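Local structure of isomaltodextranase (Arthrobacter globiformis, 5AWO) at residues A36-W41 with V195-I200; L335-A338 with P342-I345; V61-L66 with D76-D81. The protein hydrolyses (1->6)-alpha-D-glucosidic linkages in polysaccharides, releasing successive isomaltose units from the non-reducing ends of the chains. One frame throughout, in Å; residues are numbered along the deposited sequence.

Contact 1. Residues A36-W41 with V195-I200; sequences AGPRYW and VPYLRI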
loop_
_atom_site.group_PDB
_atom_site.type_symbol
_atom_site.label_atom_id
_atom_site.label_comp_id
_atom_site.label_asym_id
_atom_site.label_seq_id
_atom_site.Cartn_x
_atom_site.Cartn_y
_atom_site.Cartn_z
ATOM N N ALA A 36 0.854 5.680 -5.429
ATOM C CA ALA A 36 0.979 4.238 -5.402
ATOM C C ALA A 36 2.344 3.812 -4.891
ATOM O O ALA A 36 3.198 4.624 -4.512
ATOM C CB ALA A 36 0.738 3.695 -6.793
ATOM N N GLY A 37 2.550 2.501 -4.816
ATOM C CA GLY A 37 3.812 1.972 -4.343
ATOM C C GLY A 37 4.988 2.337 -5.241
ATOM O O GLY A 37 4.818 2.745 -6.394
ATOM N N PRO A 38 6.185 2.166 -4.731
ATOM C CA PRO A 38 7.389 2.495 -5.476
ATOM C C PRO A 38 7.797 1.429 -6.505
ATOM O O PRO A 38 7.425 0.257 -6.389
ATOM C CB PRO A 38 8.451 2.559 -4.390
ATOM C CG PRO A 38 8.009 1.552 -3.393
ATOM C CD PRO A 38 6.513 1.664 -3.379
ATOM N N ARG A 39 8.610 1.844 -7.458
ATOM C CA ARG A 39 9.215 0.982 -8.438
ATOM C C ARG A 39 10.570 0.601 -7.935
ATOM O O ARG A 39 11.395 1.469 -7.627
ATOM C CB ARG A 39 9.355 1.717 -9.778
ATOM C CG ARG A 39 8.041 2.153 -10.346
ATOM C CD ARG A 39 8.170 2.898 -11.667
ATOM N NE ARG A 39 6.940 3.627 -11.948
ATOM C CZ ARG A 39 6.743 4.487 -12.956
ATOM N NH1 ARG A 39 7.684 4.718 -13.874
ATOM N NH2 ARG A 39 5.590 5.118 -13.019
ATOM N N TYR A 40 10.878 -0.689 -7.910
ATOM C CA TYR A 40 12.171 -1.148 -7.456
ATOM C C TYR A 40 12.558 -2.504 -7.987
ATOM O O TYR A 40 11.723 -3.181 -8.634
ATOM C CB TYR A 40 12.300 -1.079 -5.928
ATOM C CG TYR A 40 11.507 -2.056 -5.056
ATOM C CD1 TYR A 40 10.161 -1.841 -4.768
ATOM C CD2 TYR A 40 12.115 -3.156 -4.468
ATOM C CE1 TYR A 40 9.476 -2.684 -3.889
ATOM C CE2 TYR A 40 11.430 -3.985 -3.612
ATOM C CZ TYR A 40 10.118 -3.746 -3.321
ATOM O OH TYR A 40 9.449 -4.583 -2.437
ATOM N N TRP A 41 13.801 -2.895 -7.745
ATOM C CA TRP A 41 14.302 -4.232 -7.988
ATOM C C TRP A 41 14.752 -4.834 -6.695
ATOM O O TRP A 41 15.243 -4.116 -5.795
ATOM C CB TRP A 41 15.499 -4.193 -8.933
ATOM C CG TRP A 41 16.142 -5.505 -9.209
ATOM C CD1 TRP A 41 15.750 -6.442 -10.134
ATOM C CD2 TRP A 41 17.294 -6.047 -8.564
ATOM N NE1 TRP A 41 16.568 -7.525 -10.082
ATOM C CE2 TRP A 41 17.545 -7.306 -9.141
ATOM C CE3 TRP A 41 18.150 -5.573 -7.547
ATOM C CZ2 TRP A 41 18.603 -8.117 -8.731
ATOM C CZ3 TRP A 41 19.212 -6.376 -7.163
ATOM C CH2 TRP A 41 19.436 -7.618 -7.765
ATOM N N VAL A 195 18.655 5.771 2.389
ATOM C CA VAL A 195 17.679 4.724 2.028
ATOM C C VAL A 195 16.242 5.257 2.056
ATOM O O VAL A 195 15.779 5.748 3.080
ATOM C CB VAL A 195 17.846 3.561 3.023
ATOM C CG1 VAL A 195 16.745 2.522 2.876
ATOM C CG2 VAL A 195 19.186 2.909 2.861
ATOM N N PRO A 196 15.494 5.166 0.929
ATOM C CA PRO A 196 14.128 5.623 0.933
ATOM C C PRO A 196 13.087 4.539 1.243
ATOM O O PRO A 196 11.921 4.848 1.319
ATOM C CB PRO A 196 13.932 6.104 -0.507
ATOM C CG PRO A 196 14.733 5.133 -1.289
ATOM C CD PRO A 196 15.951 4.857 -0.444
ATOM N N TYR A 197 13.539 3.313 1.475
ATOM C CA TYR A 197 12.650 2.168 1.545
ATOM C C TYR A 197 13.267 1.132 2.485
ATOM O O TYR A 197 14.332 0.571 2.199
ATOM C CB TYR A 197 12.520 1.578 0.152
ATOM C CG TYR A 197 11.491 0.471 -0.015
ATOM C CD1 TYR A 197 10.143 0.744 0.042
ATOM C CD2 TYR A 197 11.899 -0.826 -0.255
ATOM C CE1 TYR A 197 9.197 -0.252 -0.156
ATOM C CE2 TYR A 197 10.957 -1.833 -0.455
ATOM C CZ TYR A 197 9.624 -1.531 -0.406
ATOM O OH TYR A 197 8.676 -2.523 -0.617
ATOM N N LEU A 198 12.577 0.874 3.601
ATOM C CA LEU A 198 13.006 -0.132 4.577
ATOM C C LEU A 198 11.963 -1.253 4.638
ATOM O O LEU A 198 10.792 -1.005 4.927
ATOM C CB LEU A 198 13.217 0.515 5.942
ATOM C CG LEU A 198 13.694 -0.433 7.038
ATOM C CD1 LEU A 198 15.073 -0.957 6.724
ATOM C CD2 LEU A 198 13.652 0.238 8.415
ATOM N N ARG A 199 12.416 -2.466 4.354
ATOM C CA ARG A 199 11.539 -3.644 4.222
ATOM C C ARG A 199 11.728 -4.557 5.423
ATOM O O ARG A 199 12.778 -5.157 5.588
ATOM C CB ARG A 199 11.826 -4.367 2.902
ATOM C CG ARG A 199 10.817 -5.459 2.558
ATOM C CD ARG A 199 10.878 -5.812 1.081
ATOM N NE ARG A 199 9.909 -6.823 0.650
ATOM C CZ ARG A 199 8.679 -6.566 0.291
ATOM N NH1 ARG A 199 8.163 -5.343 0.380
ATOM N NH2 ARG A 199 7.928 -7.580 -0.135
ATOM N N ILE A 200 10.670 -4.622 6.243
ATOM C CA ILE A 200 10.754 -5.194 7.590
ATOM C C ILE A 200 9.922 -6.481 7.612
ATOM O O ILE A 200 8.694 -6.424 7.614
ATOM C CB ILE A 200 10.195 -4.213 8.614
ATOM C CG1 ILE A 200 10.942 -2.870 8.522
ATOM C CG2 ILE A 200 10.264 -4.829 9.995
ATOM C CD1 ILE A 200 10.414 -1.824 9.488
#
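Y197 turns the edge of its ring toward the face of Y40, an edge-to-face pair with centroids 4.6 Å apart. CE2 of Y197 does the closest carbon work, sitting over the rim of the Y40 ring, 3.5 Å from Y40 CZ. The two side chains cross at about a right angle, with the ring planes at 50°, yet their hydroxyls meet: Y197 OH donates a hydrogen bond of 2.9 Å to Y40 OH. Both rings occupy the interior of the (β/α)8 barrel, where the first strand, 39-42, faces the fourth, 197-200. With CG anti to the backbone N (chi1 -173°), the Y197 ring is carried inward and also receives P38, whose CG packs 3.9 Å from Y197 CE1. The guanidinium of R199, gripped by salt bridges to D314 and D316, lies with one face beneath Y40 OH, R199 NH1 standing 3.2 Å from that oxygen at a poor angle for bonding. The R199 side chain is about 6 Å from that of D201, probably the nucleophile. A leucine in place of Y197 would probably leave Y40 OH without its donor and the Y40 ring face without its aromatic partner.

Contact 2. Residues L335-A338 with P342-I345; sequences LMVA and PLAI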
loop_
_atom_site.group_PDB
_atom_site.type_symbol
_atom_site.label_atom_id
_atom_site.label_comp_id
_atom_site.label_asym_id
_atom_site.label_seq_id
_atom_site.Cartn_x
_atom_site.Cartn_y
_atom_site.Cartn_z
ATOM N N LEU A 335 -2.177 -6.529 -12.601
ATOM C CA LEU A 335 -2.733 -6.643 -11.259
ATOM C C LEU A 335 -2.011 -5.729 -10.280
ATOM O O LEU A 335 -2.647 -5.048 -9.469
ATOM C CB LEU A 335 -2.658 -8.101 -10.763
ATOM C CG LEU A 335 -3.210 -8.343 -9.352
ATOM C CD1 LEU A 335 -4.685 -7.994 -9.207
ATOM C CD2 LEU A 335 -2.978 -9.817 -8.927
ATOM N N MET A 336 -0.686 -5.721 -10.330
ATOM C CA MET A 336 0.085 -4.874 -9.409
ATOM C C MET A 336 -0.273 -3.406 -9.634
ATOM O O MET A 336 -0.486 -2.646 -8.676
ATOM C CB MET A 336 1.607 -5.076 -9.577
ATOM C CG MET A 336 2.107 -6.509 -9.393
ATOM S SD MET A 336 1.706 -7.196 -7.774
ATOM C CE MET A 336 2.460 -8.804 -7.989
ATOM N N VAL A 337 -0.338 -3.012 -10.897
ATOM C CA VAL A 337 -0.663 -1.622 -11.211
ATOM C C VAL A 337 -2.105 -1.287 -10.800
ATOM O O VAL A 337 -2.381 -0.235 -10.177
ATOM C CB VAL A 337 -0.415 -1.303 -12.703
ATOM C CG1 VAL A 337 -0.981 0.059 -13.094
ATOM C CG2 VAL A 337 1.053 -1.409 -12.997
ATOM N N ALA A 338 -3.057 -2.156 -11.117
ATOM C CA ALA A 338 -4.455 -1.919 -10.757
ATOM C C ALA A 338 -4.606 -1.666 -9.264
ATOM O O ALA A 338 -5.403 -0.811 -8.834
ATOM C CB ALA A 338 -5.330 -3.081 -11.190
ATOM N N PRO A 342 3.481 -1.528 -4.940
ATOM C CA PRO A 342 4.848 -1.467 -5.471
ATOM C C PRO A 342 5.017 -2.319 -6.729
ATOM O O PRO A 342 4.348 -3.372 -6.874
ATOM C CB PRO A 342 5.693 -2.084 -4.348
ATOM C CG PRO A 342 4.714 -2.888 -3.550
ATOM C CD PRO A 342 3.467 -2.065 -3.570
ATOM N N LEU A 343 5.894 -1.863 -7.607
ATOM C CA LEU A 343 6.236 -2.585 -8.833
ATOM C C LEU A 343 7.650 -3.051 -8.619
ATOM O O LEU A 343 8.601 -2.297 -8.846
ATOM C CB LEU A 343 6.077 -1.680 -10.068
ATOM C CG LEU A 343 4.697 -1.029 -10.193
ATOM C CD1 LEU A 343 4.656 -0.080 -11.380
ATOM C CD2 LEU A 343 3.569 -2.048 -10.260
ATOM N N ALA A 344 7.807 -4.279 -8.123
ATOM C CA ALA A 344 9.054 -4.826 -7.652
ATOM C C ALA A 344 9.511 -5.943 -8.580
ATOM O O ALA A 344 8.987 -7.073 -8.530
ATOM C CB ALA A 344 8.882 -5.331 -6.232
ATOM N N ILE A 345 10.489 -5.623 -9.409
ATOM C CA ILE A 345 11.078 -6.611 -10.316
ATOM C C ILE A 345 12.032 -7.495 -9.532
ATOM O O ILE A 345 12.882 -6.973 -8.800
ATOM C CB ILE A 345 11.893 -5.927 -11.420
ATOM C CG1 ILE A 345 11.024 -4.991 -12.260
ATOM C CG2 ILE A 345 12.528 -6.953 -12.361
ATOM C CD1 ILE A 345 11.814 -4.075 -13.169
#
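The step from helix 326-339 into strand 343-345, the eighth and last strand of the (β/α)8 barrel, is packed through L343, which meets M336 and V337 in the final turn of the helix. It illustrates how such barrels seat a helix on the strand that follows it: a short turn reverses the chain, and apolar branches meet between the two layers. The nearest pair of CA atoms is M336 and L343, 6.6 Å apart. One methyl of L343 carries most of the contact. CD2 rests 3.7 Å from M336 CB and 3.8 Å from V337 CG2, so it lies against two consecutive helix residues at once. In L343, CG stands beside the backbone N (chi1 -54°), which swings the branch toward the helix; CD1 continues the chain while CD2 branches off onto M336 and V337. M336 behaves in the reverse way: its CB faces the strand, but a bend at chi2 (-58°) leads the end of the chain away from it; M336 also touches M318 and F299. Helix 362-370 packs alongside, with L365 and N368 touching L343 while V364 and L367 touch V337. On the backbone side, P342 O lies 4.2 Å from M336 CB, a plain van der Waals approach. The second methyl of L343 adds a looser touch, CD1 standing 4.2 Å from V337 CG2.

Contact 3. Residues V61-L66 with D76-D81; sequences VNIDWL and DIACTD
I63 lays its longer branch over the methyl of A78, CG1 coming within 4.1 Å of A78 CB. The same methyl is met more loosely, one helical turn further on, by L66, whose CD1 stands 4.4 Å away from A78 CB, so a single small side chain on the strand lies against two larger ones on the helix. The spacing of three residues follows from the regular helix: the bonds from W65 N to V61 O (3.0 Å) and from L66 N to N62 O (2.8 Å) keep I63 and L66 on neighbouring turns of one face. In I63, CG1 stands beside the backbone N; this first torsion (chi1 -71°) swings CG1 toward the strand, and CD1 runs on past the methyl. L66 has its CB directed at the strand, and its CD1 makes the approach.

The contact belongs to the first β-α-β crossover of the TIM barrel. Strand 39-42 leads through helix 56-68 into strand 77-79, its parallel neighbour, and the helix lies on the outer side of the sheet. A78 faces that helix, whereas I77 before it turns to the inside and touches Y40. Neighbours in the outer layer include L114 of helix 107-116, which packs on both I63 and A78, and W59 of helix 56-68, which also touches A78; W41 of the first strand meets L66.

With alanine on the strand, the backbones approach to 6.8 Å between the CA atoms of I63 and A78. The meeting groups are all aliphatic carbons and the touch is light, so the attraction between them is dispersive and hydrophobic, weak for each pair and without the directional demands of a hydrogen bond.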
loop_
_atom_site.group_PDB
_atom_site.type_symbol
_atom_site.label_atom_id
_atom_site.label_comp_id
_atom_site.label_asym_id
_atom_site.label_seq_id
_atom_site.Cartn_x
_atom_site.Cartn_y
_atom_site.Cartn_z
ATOM N N VAL A 61 26.543 -6.485 -10.776
ATOM C CA VAL A 61 26.182 -6.696 -12.178
ATOM C C VAL A 61 24.682 -6.422 -12.375
ATOM O O VAL A 61 24.280 -5.785 -13.344
ATOM C CB VAL A 61 26.636 -8.076 -12.687
ATOM C CG1 VAL A 61 26.194 -8.310 -14.118
ATOM C CG2 VAL A 61 28.167 -8.171 -12.653
ATOM N N ASN A 62 23.859 -6.841 -11.421
ATOM C CA ASN A 62 22.438 -6.466 -11.496
ATOM C C ASN A 62 22.204 -4.970 -11.451
ATOM O O ASN A 62 21.413 -4.431 -12.232
ATOM C CB ASN A 62 21.624 -7.146 -10.391
ATOM C CG ASN A 62 21.332 -8.604 -10.697
ATOM O OD1 ASN A 62 21.905 -9.538 -10.113
ATOM N ND2 ASN A 62 20.469 -8.809 -11.660
ATOM N N ILE A 63 22.909 -4.264 -10.556
ATOM C CA ILE A 63 22.780 -2.824 -10.490
ATOM C C ILE A 63 23.164 -2.168 -11.838
ATOM O O ILE A 63 22.482 -1.258 -12.307
ATOM C CB ILE A 63 23.626 -2.198 -9.360
ATOM C CG1 ILE A 63 23.010 -2.565 -8.000
ATOM C CG2 ILE A 63 23.757 -0.689 -9.528
ATOM C CD1 ILE A 63 23.892 -2.211 -6.827
ATOM N N ASP A 64 24.276 -2.616 -12.410
ATOM C CA ASP A 64 24.744 -2.033 -13.678
ATOM C C ASP A 64 23.726 -2.283 -14.797
ATOM O O ASP A 64 23.459 -1.401 -15.609
ATOM C CB ASP A 64 26.124 -2.579 -14.047
ATOM C CG ASP A 64 27.226 -2.101 -13.101
ATOM O OD1 ASP A 64 27.009 -1.108 -12.397
ATOM O OD2 ASP A 64 28.307 -2.745 -13.100
ATOM N N TRP A 65 23.122 -3.464 -14.783
ATOM C CA TRP A 65 22.053 -3.806 -15.721
ATOM C C TRP A 65 20.833 -2.917 -15.492
ATOM O O TRP A 65 20.287 -2.370 -16.431
ATOM C CB TRP A 65 21.710 -5.290 -15.601
ATOM C CG TRP A 65 20.383 -5.721 -16.161
ATOM C CD1 TRP A 65 19.988 -5.738 -17.473
ATOM C CD2 TRP A 65 19.277 -6.208 -15.408
ATOM N NE1 TRP A 65 18.717 -6.226 -17.574
ATOM C CE2 TRP A 65 18.263 -6.545 -16.319
ATOM C CE3 TRP A 65 19.065 -6.446 -14.042
ATOM C CZ2 TRP A 65 17.041 -7.056 -15.911
ATOM C CZ3 TRP A 65 17.847 -6.966 -13.640
ATOM C CH2 TRP A 65 16.850 -7.261 -14.570
ATOM N N LEU A 66 20.432 -2.717 -14.235
ATOM C CA LEU A 66 19.315 -1.844 -13.952
ATOM C C LEU A 66 19.607 -0.428 -14.403
ATOM O O LEU A 66 18.760 0.249 -14.969
ATOM C CB LEU A 66 18.974 -1.814 -12.457
ATOM C CG LEU A 66 18.448 -3.139 -11.908
ATOM C CD1 LEU A 66 18.528 -3.080 -10.399
ATOM C CD2 LEU A 66 17.038 -3.420 -12.388
ATOM N N ASP A 76 14.368 2.732 -9.808
ATOM C CA ASP A 76 15.665 3.319 -9.429
ATOM C C ASP A 76 16.079 3.021 -8.023
ATOM O O ASP A 76 17.043 3.583 -7.556
ATOM C CB ASP A 76 15.702 4.815 -9.707
ATOM C CG ASP A 76 14.620 5.560 -9.036
ATOM O OD1 ASP A 76 14.018 5.029 -8.100
ATOM O OD2 ASP A 76 14.336 6.710 -9.461
ATOM N N ILE A 77 15.351 2.137 -7.343
ATOM C CA ILE A 77 15.791 1.551 -6.069
ATOM C C ILE A 77 16.256 0.110 -6.286
ATOM O O ILE A 77 15.522 -0.675 -6.879
ATOM C CB ILE A 77 14.640 1.566 -5.055
ATOM C CG1 ILE A 77 14.222 2.996 -4.683
ATOM C CG2 ILE A 77 14.993 0.739 -3.821
ATOM C CD1 ILE A 77 12.895 3.074 -3.962
ATOM N N ALA A 78 17.468 -0.230 -5.835
ATOM C CA ALA A 78 17.965 -1.594 -5.790
ATOM C C ALA A 78 17.895 -2.038 -4.345
ATOM O O ALA A 78 18.529 -1.424 -3.461
ATOM C CB ALA A 78 19.391 -1.681 -6.294
ATOM N N CYS A 79 17.074 -3.045 -4.074
ATOM C CA CYS A 79 16.733 -3.435 -2.705
ATOM C C CYS A 79 17.278 -4.798 -2.341
ATOM O O CYS A 79 17.118 -5.767 -3.097
ATOM C CB CYS A 79 15.216 -3.460 -2.556
ATOM S SG CYS A 79 14.553 -3.647 -0.865
ATOM N N THR A 80 17.938 -4.896 -1.198
ATOM C CA THR A 80 18.355 -6.175 -0.680
ATOM C C THR A 80 17.158 -6.960 -0.130
ATOM O O THR A 80 16.016 -6.515 -0.143
ATOM C CB THR A 80 19.461 -5.996 0.382
ATOM O OG1 THR A 80 18.931 -5.294 1.512
ATOM C CG2 THR A 80 20.639 -5.205 -0.176
ATOM N N ASP A 81 17.455 -8.173 0.324
ATOM C CA ASP A 81 16.440 -9.046 0.884
ATOM C C ASP A 81 17.017 -9.856 2.044
ATOM O O ASP A 81 17.906 -9.354 2.760
ATOM C CB ASP A 81 15.796 -9.911 -0.220
ATOM C CG ASP A 81 14.384 -10.334 0.142
ATOM O OD1 ASP A 81 13.494 -9.460 0.233
ATOM O OD2 ASP A 81 14.223 -11.563 0.380
#

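Read from the N terminus, the chain enters the barrel with strand 39-42, half of contact 1. Before that contact closes at 195-200, contact 3 opens and closes inside its loop, joining helix 56-68 to strand 77-79, which hydrogen-bonds through its backbone to the strand of 36-41. Contact 1 then spans the barrel interior. Contact 2 follows in series, a local turn between helix 326-339 and strand 343-345; no loops cross. Its strand returns to pair with 39-42, P38 and Y40 bonding to L343 and I345, so the first strand stands between the second and the eighth. Contacts 2 and 3 do not touch, yet both set an outer helix on the sheet on whose inner side contact 1 lies.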